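Local coordinates for protein Lic12234 (Leptospira interrogans, PDB 4TZH) that is of unknown function but, as a leucine-rich repeat protein of a human pathogen and possible virulence factor, probably works by binding other molecules, at residues A[10-14]-A[34-40]; A[70-76]-A[93-99]; A[79-84]-A[103-109]. All coordinates share one frame; numbering follows the deposited sequence. Where two conformers were deposited one is given.

Interaction 1: residues A[10-14]-A[34-40]; sequences LSDAL and PKEIEQL
Leu-14, just beyond helix 10-13, reaches across to the 3-10 segment 35-39 and lays its isobutyl group over the backbone between Glu-36 and Gln-39. Its CB points along the contact rather than into it, and the torsion that sets CG anti to the carbonyl carbon (chi1 -65°) swings the branch across. Leu-14 CD1 meets Glu-36 CB at 3.8 Å. Leu-14 CD2 lies 3.6 Å from Glu-36 O and also touches Leu-40 CD2 at 4.1 Å, and the Leu-14 side chain crosses that of Gln-39 at about a right angle. One helical turn earlier, Leu-10 splits its two methyls: Leu-10 CD2 lies 3.8 Å from Pro-34 CG, the side chains passing in opposite senses, while Leu-10 CD1 packs on Leu-40 CD1 at 3.9 Å. Ala-13 CB closes the inner side against Leu-40 CD2. No direct hydrogen bond joins the two segments; at the outer edge one water donates both to Leu-14 O and to Gln-39 OE1, each at 2.7 Å. Leu-10, Ile-37 and Leu-40 all rest on Leu-23 of strand 22-24, the outermost strand at the N-terminal end of the parallel sheet, so helix 10-13 packs against that end of the repeat core, while Ile-37 continues it toward Leu-63.

Interaction 2: residues A[70-76]-A[93-99]; sequences DISRNQI and FLNGNSL. With ZN (zinc ion), chain C.
Asp-70 and Phe-93 pair as a parallel beta bridge, Ile-71 N bonding to Phe-93 O, and the two segments then run on side by side through matching turns, where Arg-73 N donates to Asn-95 O at 2.9 Å. The amide of Asn-97 is set between them. Asn-97 ND2 gives one hydrogen to Ile-71 O at 2.9 Å, nearly straight at 172°, and the other to Leu-94 O of its own turn; both acceptors lie in the amide plane, which fixes the rotation of the group. Asn-97 OD1 faces the other way and accepts from Ile-76 N at 2.9 Å, with a weak bond from Asn-74 N. This is the asparagine position of a leucine-rich repeat, where a buried side chain satisfies backbone polar groups between successive coils. Asn-74 holds the same place one repeat earlier: its ND2 approaches Ile-71 O from the face opposite Asn-97 and also bonds Leu-48 O. Past the asparagines, Ser-98 N donates to Ile-76 O at 2.9 Å. At the strand end the carboxylate of Asp-70 is divided. Asp-70 OD1 accepts from Ser-72 N in an Asx turn and from Ser-72 OG at 2.7 Å, while Asp-70 OD2 binds zinc at 1.9 Å together with His-47. Phe-93 CB rests 3.6 Å from Asp-70 OD1, and the Phe-93 ring lies nearly parallel to that of Tyr-116.

Interaction 3: residues A[79-84]-A[103-109]; sequences FPKEIQ and PEEIGEL. With ZN (zinc ion), chain F.
Ile-83 and Glu-105 meet at the tightly packed centre of this contact, two 3-10 segments of successive repeats lying against each other. The Ile-83 side chain crosses that of Glu-105 at about a right angle, Ile-83 CG1 3.9 Å from Glu-105 CB, and its CD1 continues to Pro-103 CG. Behind it Leu-109 CD2 comes to 3.4 Å from Ile-83 O. At one end Phe-79 turns a ring edge to Pro-103, with Phe-79 CD2 3.8 Å from Pro-103 CD, while the ring also touches Leu-94 and Leu-99. Ile-106 and Leu-109 pack inward on Leu-92 of strand 91-93. The edge of this tight part is a salt bridge to the buried Glu-105. Lys-81 runs out extended and bends at its last torsion (chi4 -74°), which brings NZ to the syn side of Glu-105 OE2. Lys-81 NZ meets Glu-105 OE2 at 2.8 Å, 29° out of the carboxylate plane, and a water that donates to Glu-105 OE1 accepts from NZ.

Beyond this edge the contact is looser. Glu-104 OE2 adds a longer salt bridge at 3.5 Å from Lys-81 NZ, so the lysine charge is shared by two acids, which probably favours their ionised forms. Farther along, Gln-84 and Glu-108 lie side by side and point the same way. Gln-84 CB touches Glu-108 CB at 3.7 Å. Their polar ends are linked only through a water held weakly by Glu-108 OE1. On the flank turned from this contact, Glu-82 binds zinc through both carboxylate oxygens, Glu-82 OE1 at 2.1 Å from the metal, and Glu-58 shares the ion.

Short 3-10 segments packed side by side, aliphatic residues inward and charged ones outward, form the convex side of a leucine-rich repeat solenoid, opposite its parallel sheet.

Interaction 1 comes first along the chain, and interactions 2 and 3 follow it with alternating segments, because both join the repeat units of strands 68-70 and 91-93. Interaction 2 binds the turns leaving these strands; interaction 3 packs the 3-10 segments that come later in the same coils. Their centres are 15 Å apart, and they touch through Phe-79, whose CZ lies 3.5 Å from Leu-94 CD2. The centre of interaction 1 is about 21 Å from that of interaction 2 and 22 Å from that of interaction 3, with no touch. All three flank or pack on one parallel sheet, interaction 1 at its first strand, 22-24. Helix 10-13 packs against the N-terminal end, while interactions 2 and 3 join two neighbouring coils inside.

Interaction 1: residues A[10-14]-A[34-40]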
loop_
_atom_site.group_PDB
_atom_site.type_symbol
_atom_site.label_atom_id
_atom_site.label_comp_id
_atom_site.label_asym_id
_atom_site.label_seq_id
_atom_site.Cartn_x
_atom_site.Cartn_y
_atom_site.Cartn_z
ATOM N N LEU A 10 1.787 6.983 -20.991
ATOM C CA LEU A 10 1.038 5.756 -21.212
ATOM C C LEU A 10 0.833 5.468 -22.689
ATOM O O LEU A 10 0.985 4.312 -23.086
ATOM C CB LEU A 10 -0.303 5.778 -20.452
ATOM C CG LEU A 10 -1.190 4.507 -20.564
ATOM C CD1 LEU A 10 -0.502 3.228 -20.055
ATOM C CD2 LEU A 10 -2.538 4.678 -19.813
ATOM N N SER A 11 0.493 6.499 -23.509
ATOM C CA SER A 11 0.269 6.204 -24.919
ATOM C C SER A 11 1.501 5.620 -25.601
ATOM O O SER A 11 1.368 4.642 -26.357
ATOM C CB SER A 11 -0.276 7.426 -25.653
ATOM O OG SER A 11 0.490 8.604 -25.464
ATOM N N ASP A 12 2.689 6.182 -25.323
ATOM C CA ASP A 12 3.938 5.647 -25.867
ATOM C C ASP A 12 4.175 4.233 -25.326
ATOM O O ASP A 12 4.523 3.361 -26.112
ATOM C CB ASP A 12 5.147 6.525 -25.505
ATOM C CG ASP A 12 5.256 7.841 -26.240
ATOM O OD1 ASP A 12 4.632 7.975 -27.320
ATOM O OD2 ASP A 12 6.015 8.718 -25.770
ATOM N N ALA A 13 3.911 3.982 -24.017
ATOM C CA ALA A 13 4.099 2.642 -23.425
ATOM C C ALA A 13 3.242 1.624 -24.131
ATOM O O ALA A 13 3.703 0.508 -24.329
ATOM C CB ALA A 13 3.755 2.650 -21.930
ATOM N N LEU A 14 2.001 2.000 -24.512
ATOM C CA LEU A 14 1.103 1.090 -25.209
ATOM C C LEU A 14 1.569 0.701 -26.617
ATOM O O LEU A 14 1.035 -0.260 -27.160
ATOM C CB LEU A 14 -0.316 1.673 -25.256
ATOM C CG LEU A 14 -0.981 1.810 -23.900
ATOM C CD1 LEU A 14 -2.302 2.531 -24.019
ATOM C CD2 LEU A 14 -1.148 0.446 -23.237
ATOM N N PRO A 34 -6.467 4.905 -16.701
ATOM C CA PRO A 34 -7.120 4.216 -17.826
ATOM C C PRO A 34 -7.049 2.705 -17.743
ATOM O O PRO A 34 -6.017 2.166 -17.316
ATOM C CB PRO A 34 -6.338 4.730 -19.047
ATOM C CG PRO A 34 -5.899 6.082 -18.623
ATOM C CD PRO A 34 -5.472 5.882 -17.187
ATOM N N LYS A 35 -8.112 2.019 -18.207
ATOM C CA LYS A 35 -8.195 0.558 -18.197
ATOM C C LYS A 35 -7.108 -0.089 -19.027
ATOM O O LYS A 35 -6.742 -1.226 -18.744
ATOM C CB LYS A 35 -9.599 0.091 -18.692
ATOM C CG LYS A 35 -10.738 0.547 -17.771
ATOM C CD LYS A 35 -12.101 0.091 -18.279
ATOM C CE LYS A 35 -13.230 0.478 -17.352
ATOM N NZ LYS A 35 -14.547 0.056 -17.905
ATOM N N GLU A 36 -6.566 0.640 -20.016
ATOM C CA GLU A 36 -5.548 0.137 -20.934
ATOM C C GLU A 36 -4.252 -0.198 -20.200
ATOM O O GLU A 36 -3.414 -0.886 -20.782
ATOM C CB GLU A 36 -5.306 1.110 -22.097
ATOM C CG GLU A 36 -6.468 1.184 -23.078
ATOM C CD GLU A 36 -7.695 1.950 -22.612
ATOM O OE1 GLU A 36 -7.564 2.818 -21.716
ATOM O OE2 GLU A 36 -8.794 1.675 -23.145
ATOM N N ILE A 37 -4.113 0.214 -18.904
ATOM C CA ILE A 37 -2.962 -0.190 -18.097
ATOM C C ILE A 37 -2.835 -1.732 -18.113
ATOM O O ILE A 37 -1.717 -2.239 -18.020
ATOM C CB ILE A 37 -3.135 0.339 -16.626
ATOM C CG1 ILE A 37 -1.839 0.180 -15.796
ATOM C CG2 ILE A 37 -4.321 -0.343 -15.864
ATOM C CD1 ILE A 37 -0.800 1.223 -16.134
ATOM N N GLU A 38 -3.962 -2.485 -18.250
ATOM C CA GLU A 38 -3.852 -3.949 -18.249
ATOM C C GLU A 38 -2.980 -4.502 -19.376
ATOM O O GLU A 38 -2.584 -5.668 -19.302
ATOM C CB GLU A 38 -5.232 -4.601 -18.312
ATOM C CG GLU A 38 -5.964 -4.330 -19.600
ATOM C CD GLU A 38 -7.310 -5.023 -19.668
ATOM O OE1 GLU A 38 -7.491 -6.055 -18.982
ATOM O OE2 GLU A 38 -8.193 -4.515 -20.391
ATOM N N GLN A 39 -2.717 -3.695 -20.419
ATOM C CA GLN A 39 -1.866 -4.190 -21.511
ATOM C C GLN A 39 -0.382 -4.315 -21.112
ATOM O O GLN A 39 0.377 -5.012 -21.800
ATOM C CB GLN A 39 -1.981 -3.290 -22.735
ATOM C CG GLN A 39 -3.351 -3.366 -23.391
ATOM C CD GLN A 39 -3.416 -2.431 -24.572
ATOM O OE1 GLN A 39 -2.527 -2.400 -25.422
ATOM N NE2 GLN A 39 -4.470 -1.657 -24.650
ATOM N N LEU A 40 0.031 -3.648 -20.019
ATOM C CA LEU A 40 1.436 -3.621 -19.608
ATOM C C LEU A 40 1.712 -4.810 -18.730
ATOM O O LEU A 40 1.991 -4.682 -17.542
ATOM C CB LEU A 40 1.758 -2.285 -18.921
ATOM C CG LEU A 40 1.381 -1.032 -19.733
ATOM C CD1 LEU A 40 1.844 0.239 -19.001
ATOM C CD2 LEU A 40 2.063 -1.040 -21.113
HETATM O O HOH W 1 -1.447 -1.256 -27.663
#

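Interaction 2: residues A[70-76]-A[93-99]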
loop_
_atom_site.group_PDB
_atom_site.type_symbol
_atom_site.label_atom_id
_atom_site.label_comp_id
_atom_site.label_asym_id
_atom_site.label_seq_id
_atom_site.Cartn_x
_atom_site.Cartn_y
_atom_site.Cartn_z
ATOM N N ASP A 70 3.151 2.963 -6.093
ATOM C CA ASP A 70 3.168 4.250 -5.398
ATOM C C ASP A 70 1.907 5.018 -5.777
ATOM O O ASP A 70 1.809 5.488 -6.907
ATOM C CB ASP A 70 4.413 5.035 -5.790
ATOM C CG ASP A 70 4.370 6.476 -5.328
ATOM O OD1 ASP A 70 3.599 6.772 -4.418
ATOM O OD2 ASP A 70 5.116 7.287 -5.904
ATOM N N ILE A 71 0.963 5.089 -4.851
ATOM C CA ILE A 71 -0.283 5.846 -5.062
ATOM C C ILE A 71 -0.394 6.941 -4.035
ATOM O O ILE A 71 -1.485 7.362 -3.677
ATOM C CB ILE A 71 -1.567 5.014 -5.006
ATOM C CG1 ILE A 71 -1.277 3.541 -5.259
ATOM C CG2 ILE A 71 -2.597 5.633 -5.956
ATOM C CD1 ILE A 71 -2.526 2.585 -5.061
ATOM N N SER A 72 0.744 7.408 -3.570
ATOM C CA SER A 72 0.758 8.458 -2.565
ATOM C C SER A 72 0.188 9.760 -3.070
ATOM O O SER A 72 0.224 10.021 -4.262
ATOM C CB SER A 72 2.177 8.681 -2.065
ATOM O OG SER A 72 3.062 9.074 -3.101
ATOM N N ARG A 73 -0.325 10.583 -2.154
ATOM C CA ARG A 73 -0.799 11.936 -2.511
ATOM C C ARG A 73 -1.900 11.910 -3.563
ATOM O O ARG A 73 -1.837 12.602 -4.604
ATOM C CB ARG A 73 0.361 12.872 -2.893
ATOM C CG ARG A 73 1.281 13.157 -1.707
ATOM C CD ARG A 73 2.267 14.297 -1.969
ATOM N NE ARG A 73 1.567 15.510 -2.376
ATOM C CZ ARG A 73 2.161 16.572 -2.907
ATOM N NH1 ARG A 73 3.475 16.577 -3.109
ATOM N NH2 ARG A 73 1.446 17.635 -3.251
ATOM N N ASN A 74 -2.944 11.115 -3.291
ATOM C CA ASN A 74 -4.121 11.090 -4.158
ATOM C C ASN A 74 -5.303 11.300 -3.219
ATOM O O ASN A 74 -5.136 11.898 -2.146
ATOM C CB ASN A 74 -4.215 9.770 -4.930
ATOM C CG ASN A 74 -3.345 9.794 -6.132
ATOM O OD1 ASN A 74 -3.758 10.276 -7.179
ATOM N ND2 ASN A 74 -2.128 9.257 -6.057
ATOM N N GLN A 75 -6.514 10.915 -3.639
ATOM C CA GLN A 75 -7.692 10.999 -2.767
ATOM C C GLN A 75 -8.294 9.591 -2.719
ATOM O O GLN A 75 -9.517 9.427 -2.765
ATOM C CB GLN A 75 -8.726 12.010 -3.344
ATOM C CG GLN A 75 -8.172 13.433 -3.560
ATOM C CD GLN A 75 -8.866 14.189 -4.687
ATOM O OE1 GLN A 75 -10.023 13.912 -5.078
ATOM N NE2 GLN A 75 -8.155 15.166 -5.253
ATOM N N ILE A 76 -7.428 8.551 -2.626
ATOM C CA ILE A 76 -7.879 7.164 -2.634
ATOM C C ILE A 76 -8.743 6.872 -1.416
ATOM O O ILE A 76 -8.265 7.073 -0.302
ATOM C CB ILE A 76 -6.646 6.201 -2.695
ATOM C CG1 ILE A 76 -5.779 6.396 -3.981
ATOM C CG2 ILE A 76 -7.056 4.725 -2.515
ATOM C CD1 ILE A 76 -6.405 5.872 -5.341
ATOM N N PHE A 93 3.018 2.331 -1.343
ATOM C CA PHE A 93 2.936 3.670 -0.761
ATOM C C PHE A 93 1.511 4.189 -0.910
ATOM O O PHE A 93 1.047 4.414 -2.034
ATOM C CB PHE A 93 3.878 4.654 -1.470
ATOM C CG PHE A 93 5.346 4.438 -1.266
ATOM C CD1 PHE A 93 6.002 5.009 -0.183
ATOM C CD2 PHE A 93 6.108 3.822 -2.246
ATOM C CE1 PHE A 93 7.388 4.825 -0.013
ATOM C CE2 PHE A 93 7.479 3.641 -2.072
ATOM C CZ PHE A 93 8.095 4.119 -0.947
ATOM N N LEU A 94 0.809 4.343 0.218
ATOM C CA LEU A 94 -0.556 4.841 0.227
ATOM C C LEU A 94 -0.644 6.084 1.073
ATOM O O LEU A 94 -1.768 6.511 1.400
ATOM C CB LEU A 94 -1.526 3.783 0.756
ATOM C CG LEU A 94 -2.074 2.889 -0.318
ATOM C CD1 LEU A 94 -2.671 1.630 0.325
ATOM C CD2 LEU A 94 -3.222 3.653 -1.035
ATOM N N ASN A 95 0.497 6.679 1.397
ATOM C CA ASN A 95 0.460 7.849 2.267
ATOM C C ASN A 95 -0.223 9.035 1.585
ATOM O O ASN A 95 -0.066 9.207 0.373
ATOM C CB ASN A 95 1.836 8.205 2.712
ATOM C CG ASN A 95 2.840 8.219 1.625
ATOM O OD1 ASN A 95 3.142 7.152 1.021
ATOM N ND2 ASN A 95 3.381 9.403 1.352
ATOM N N GLY A 96 -0.905 9.861 2.374
ATOM C CA GLY A 96 -1.532 11.049 1.817
ATOM C C GLY A 96 -2.725 10.713 0.959
ATOM O O GLY A 96 -2.743 11.046 -0.235
ATOM N N ASN A 97 -3.719 10.030 1.526
ATOM C CA ASN A 97 -4.916 9.675 0.771
ATOM C C ASN A 97 -6.158 9.896 1.633
ATOM O O ASN A 97 -6.085 10.611 2.638
ATOM C CB ASN A 97 -4.806 8.239 0.229
ATOM C CG ASN A 97 -4.072 8.181 -1.072
ATOM O OD1 ASN A 97 -4.590 8.718 -2.055
ATOM N ND2 ASN A 97 -2.858 7.593 -1.113
ATOM N N SER A 98 -7.308 9.365 1.194
ATOM C CA SER A 98 -8.576 9.536 1.878
ATOM C C SER A 98 -9.098 8.231 2.432
ATOM O O SER A 98 -10.308 7.967 2.382
ATOM C CB SER A 98 -9.569 10.153 0.901
ATOM O OG SER A 98 -9.067 11.412 0.495
ATOM N N LEU A 99 -8.202 7.380 2.956
ATOM C CA LEU A 99 -8.637 6.100 3.488
ATOM C C LEU A 99 -9.159 6.186 4.902
ATOM O O LEU A 99 -8.426 6.593 5.798
ATOM C CB LEU A 99 -7.512 5.056 3.420
ATOM C CG LEU A 99 -7.094 4.657 2.026
ATOM C CD1 LEU A 99 -5.695 4.025 2.075
ATOM C CD2 LEU A 99 -8.107 3.717 1.392
HETATM ZN ZN ZN C . 6.738 7.134 -6.948
HETATM O O HOH W 2 -6.623 12.910 0.014
#

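Interaction 3: residues A[79-84]-A[103-109]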
loop_
_atom_site.group_PDB
_atom_site.type_symbol
_atom_site.label_atom_id
_atom_site.label_comp_id
_atom_site.label_asym_id
_atom_site.label_seq_id
_atom_site.Cartn_x
_atom_site.Cartn_y
_atom_site.Cartn_z
ATOM N N PHE A 79 -10.627 0.389 -2.874
ATOM C CA PHE A 79 -9.943 -0.424 -3.860
ATOM C C PHE A 79 -10.847 -1.468 -4.423
ATOM O O PHE A 79 -11.700 -1.985 -3.702
ATOM C CB PHE A 79 -8.776 -1.180 -3.211
ATOM C CG PHE A 79 -7.729 -0.288 -2.626
ATOM C CD1 PHE A 79 -6.772 0.299 -3.435
ATOM C CD2 PHE A 79 -7.733 0.009 -1.265
ATOM C CE1 PHE A 79 -5.784 1.129 -2.881
ATOM C CE2 PHE A 79 -6.753 0.828 -0.714
ATOM C CZ PHE A 79 -5.800 1.388 -1.530
ATOM N N PRO A 80 -10.574 -1.912 -5.660
ATOM C CA PRO A 80 -11.329 -3.055 -6.194
ATOM C C PRO A 80 -10.811 -4.335 -5.530
ATOM O O PRO A 80 -9.640 -4.389 -5.114
ATOM C CB PRO A 80 -10.926 -3.050 -7.676
ATOM C CG PRO A 80 -9.534 -2.446 -7.710
ATOM C CD PRO A 80 -9.592 -1.389 -6.632
ATOM N N LYS A 81 -11.618 -5.384 -5.492
ATOM C CA LYS A 81 -11.152 -6.643 -4.912
ATOM C C LYS A 81 -9.944 -7.209 -5.673
ATOM O O LYS A 81 -9.154 -7.956 -5.099
ATOM C CB LYS A 81 -12.284 -7.683 -4.923
ATOM C CG LYS A 81 -13.317 -7.398 -3.852
ATOM C CD LYS A 81 -14.229 -8.596 -3.663
ATOM C CE LYS A 81 -15.248 -8.314 -2.610
ATOM N NZ LYS A 81 -14.693 -8.337 -1.226
ATOM N N GLU A 82 -9.802 -6.850 -6.978
ATOM C CA GLU A 82 -8.722 -7.360 -7.815
ATOM C C GLU A 82 -7.320 -7.000 -7.305
ATOM O O GLU A 82 -6.347 -7.595 -7.775
ATOM C CB GLU A 82 -8.905 -6.932 -9.279
ATOM C CG GLU A 82 -10.041 -7.671 -9.993
ATOM C CD GLU A 82 -11.476 -7.196 -9.787
ATOM O OE1 GLU A 82 -11.722 -6.283 -8.964
ATOM O OE2 GLU A 82 -12.347 -7.716 -10.523
ATOM N N ILE A 83 -7.211 -6.084 -6.327
ATOM C CA ILE A 83 -5.891 -5.822 -5.739
ATOM C C ILE A 83 -5.313 -7.099 -5.127
ATOM O O ILE A 83 -4.093 -7.228 -5.022
ATOM C CB ILE A 83 -5.908 -4.667 -4.704
ATOM C CG1 ILE A 83 -6.799 -4.949 -3.463
ATOM C CG2 ILE A 83 -6.290 -3.372 -5.370
ATOM C CD1 ILE A 83 -6.440 -4.085 -2.180
ATOM N N GLN A 84 -6.162 -8.055 -4.745
ATOM C CA GLN A 84 -5.668 -9.291 -4.155
ATOM C C GLN A 84 -4.785 -10.101 -5.095
ATOM O O GLN A 84 -4.080 -10.992 -4.624
ATOM C CB GLN A 84 -6.822 -10.143 -3.621
ATOM C CG GLN A 84 -7.610 -10.813 -4.712
ATOM C CD GLN A 84 -8.851 -11.447 -4.150
ATOM O OE1 GLN A 84 -8.827 -12.117 -3.115
ATOM N NE2 GLN A 84 -9.948 -11.173 -4.792
ATOM N N PRO A 103 -9.606 -2.454 3.014
ATOM C CA PRO A 103 -10.402 -3.663 2.749
ATOM C C PRO A 103 -9.674 -4.928 3.176
ATOM O O PRO A 103 -8.444 -4.909 3.309
ATOM C CB PRO A 103 -10.597 -3.625 1.232
ATOM C CG PRO A 103 -9.386 -2.915 0.726
ATOM C CD PRO A 103 -9.021 -1.896 1.779
ATOM N N GLU A 104 -10.418 -6.021 3.377
ATOM C CA GLU A 104 -9.864 -7.322 3.754
ATOM C C GLU A 104 -8.781 -7.779 2.765
ATOM O O GLU A 104 -7.841 -8.453 3.177
ATOM C CB GLU A 104 -10.979 -8.386 3.879
ATOM C CG GLU A 104 -11.920 -8.509 2.680
ATOM C CD GLU A 104 -13.397 -8.681 2.994
ATOM O OE1 GLU A 104 -13.724 -9.320 4.020
ATOM O OE2 GLU A 104 -14.230 -8.166 2.213
ATOM N N GLU A 105 -8.895 -7.371 1.471
ATOM C CA GLU A 105 -7.982 -7.776 0.399
ATOM C C GLU A 105 -6.566 -7.284 0.592
ATOM O O GLU A 105 -5.638 -7.843 -0.000
ATOM C CB GLU A 105 -8.515 -7.368 -0.990
ATOM C CG GLU A 105 -9.703 -8.214 -1.423
ATOM C CD GLU A 105 -11.030 -7.857 -0.790
ATOM O OE1 GLU A 105 -11.171 -6.710 -0.308
ATOM O OE2 GLU A 105 -11.936 -8.724 -0.796
ATOM N N ILE A 106 -6.387 -6.260 1.444
ATOM C CA ILE A 106 -5.030 -5.805 1.746
ATOM C C ILE A 106 -4.209 -6.985 2.302
ATOM O O ILE A 106 -3.013 -7.088 2.014
ATOM C CB ILE A 106 -5.025 -4.584 2.724
ATOM C CG1 ILE A 106 -3.672 -3.846 2.644
ATOM C CG2 ILE A 106 -5.383 -4.944 4.194
ATOM C CD1 ILE A 106 -3.633 -2.836 1.501
ATOM N N GLY A 107 -4.852 -7.853 3.070
ATOM C CA GLY A 107 -4.193 -8.993 3.677
ATOM C C GLY A 107 -3.783 -10.071 2.710
ATOM O O GLY A 107 -3.140 -11.030 3.128
ATOM N N GLU A 108 -4.154 -9.948 1.406
ATOM C CA GLU A 108 -3.826 -10.953 0.402
ATOM C C GLU A 108 -2.535 -10.648 -0.331
ATOM O O GLU A 108 -2.144 -11.374 -1.237
ATOM C CB GLU A 108 -4.979 -11.125 -0.616
ATOM C CG GLU A 108 -6.215 -11.795 -0.033
ATOM C CD GLU A 108 -6.025 -13.236 0.397
ATOM O OE1 GLU A 108 -5.070 -13.882 -0.093
ATOM O OE2 GLU A 108 -6.832 -13.720 1.223
ATOM N N LEU A 109 -1.846 -9.573 0.049
ATOM C CA LEU A 109 -0.609 -9.151 -0.626
ATOM C C LEU A 109 0.529 -9.944 0.029
ATOM O O LEU A 109 1.294 -9.433 0.846
ATOM C CB LEU A 109 -0.468 -7.636 -0.464
ATOM C CG LEU A 109 -1.608 -6.818 -1.091
ATOM C CD1 LEU A 109 -1.481 -5.338 -0.775
ATOM C CD2 LEU A 109 -1.702 -7.045 -2.580
HETATM ZN ZN ZN F . -13.780 -6.421 -9.104
HETATM O O HOH W 3 -13.648 -5.692 -0.333
HETATM O O HOH W 4 -6.226 -14.027 -3.208
#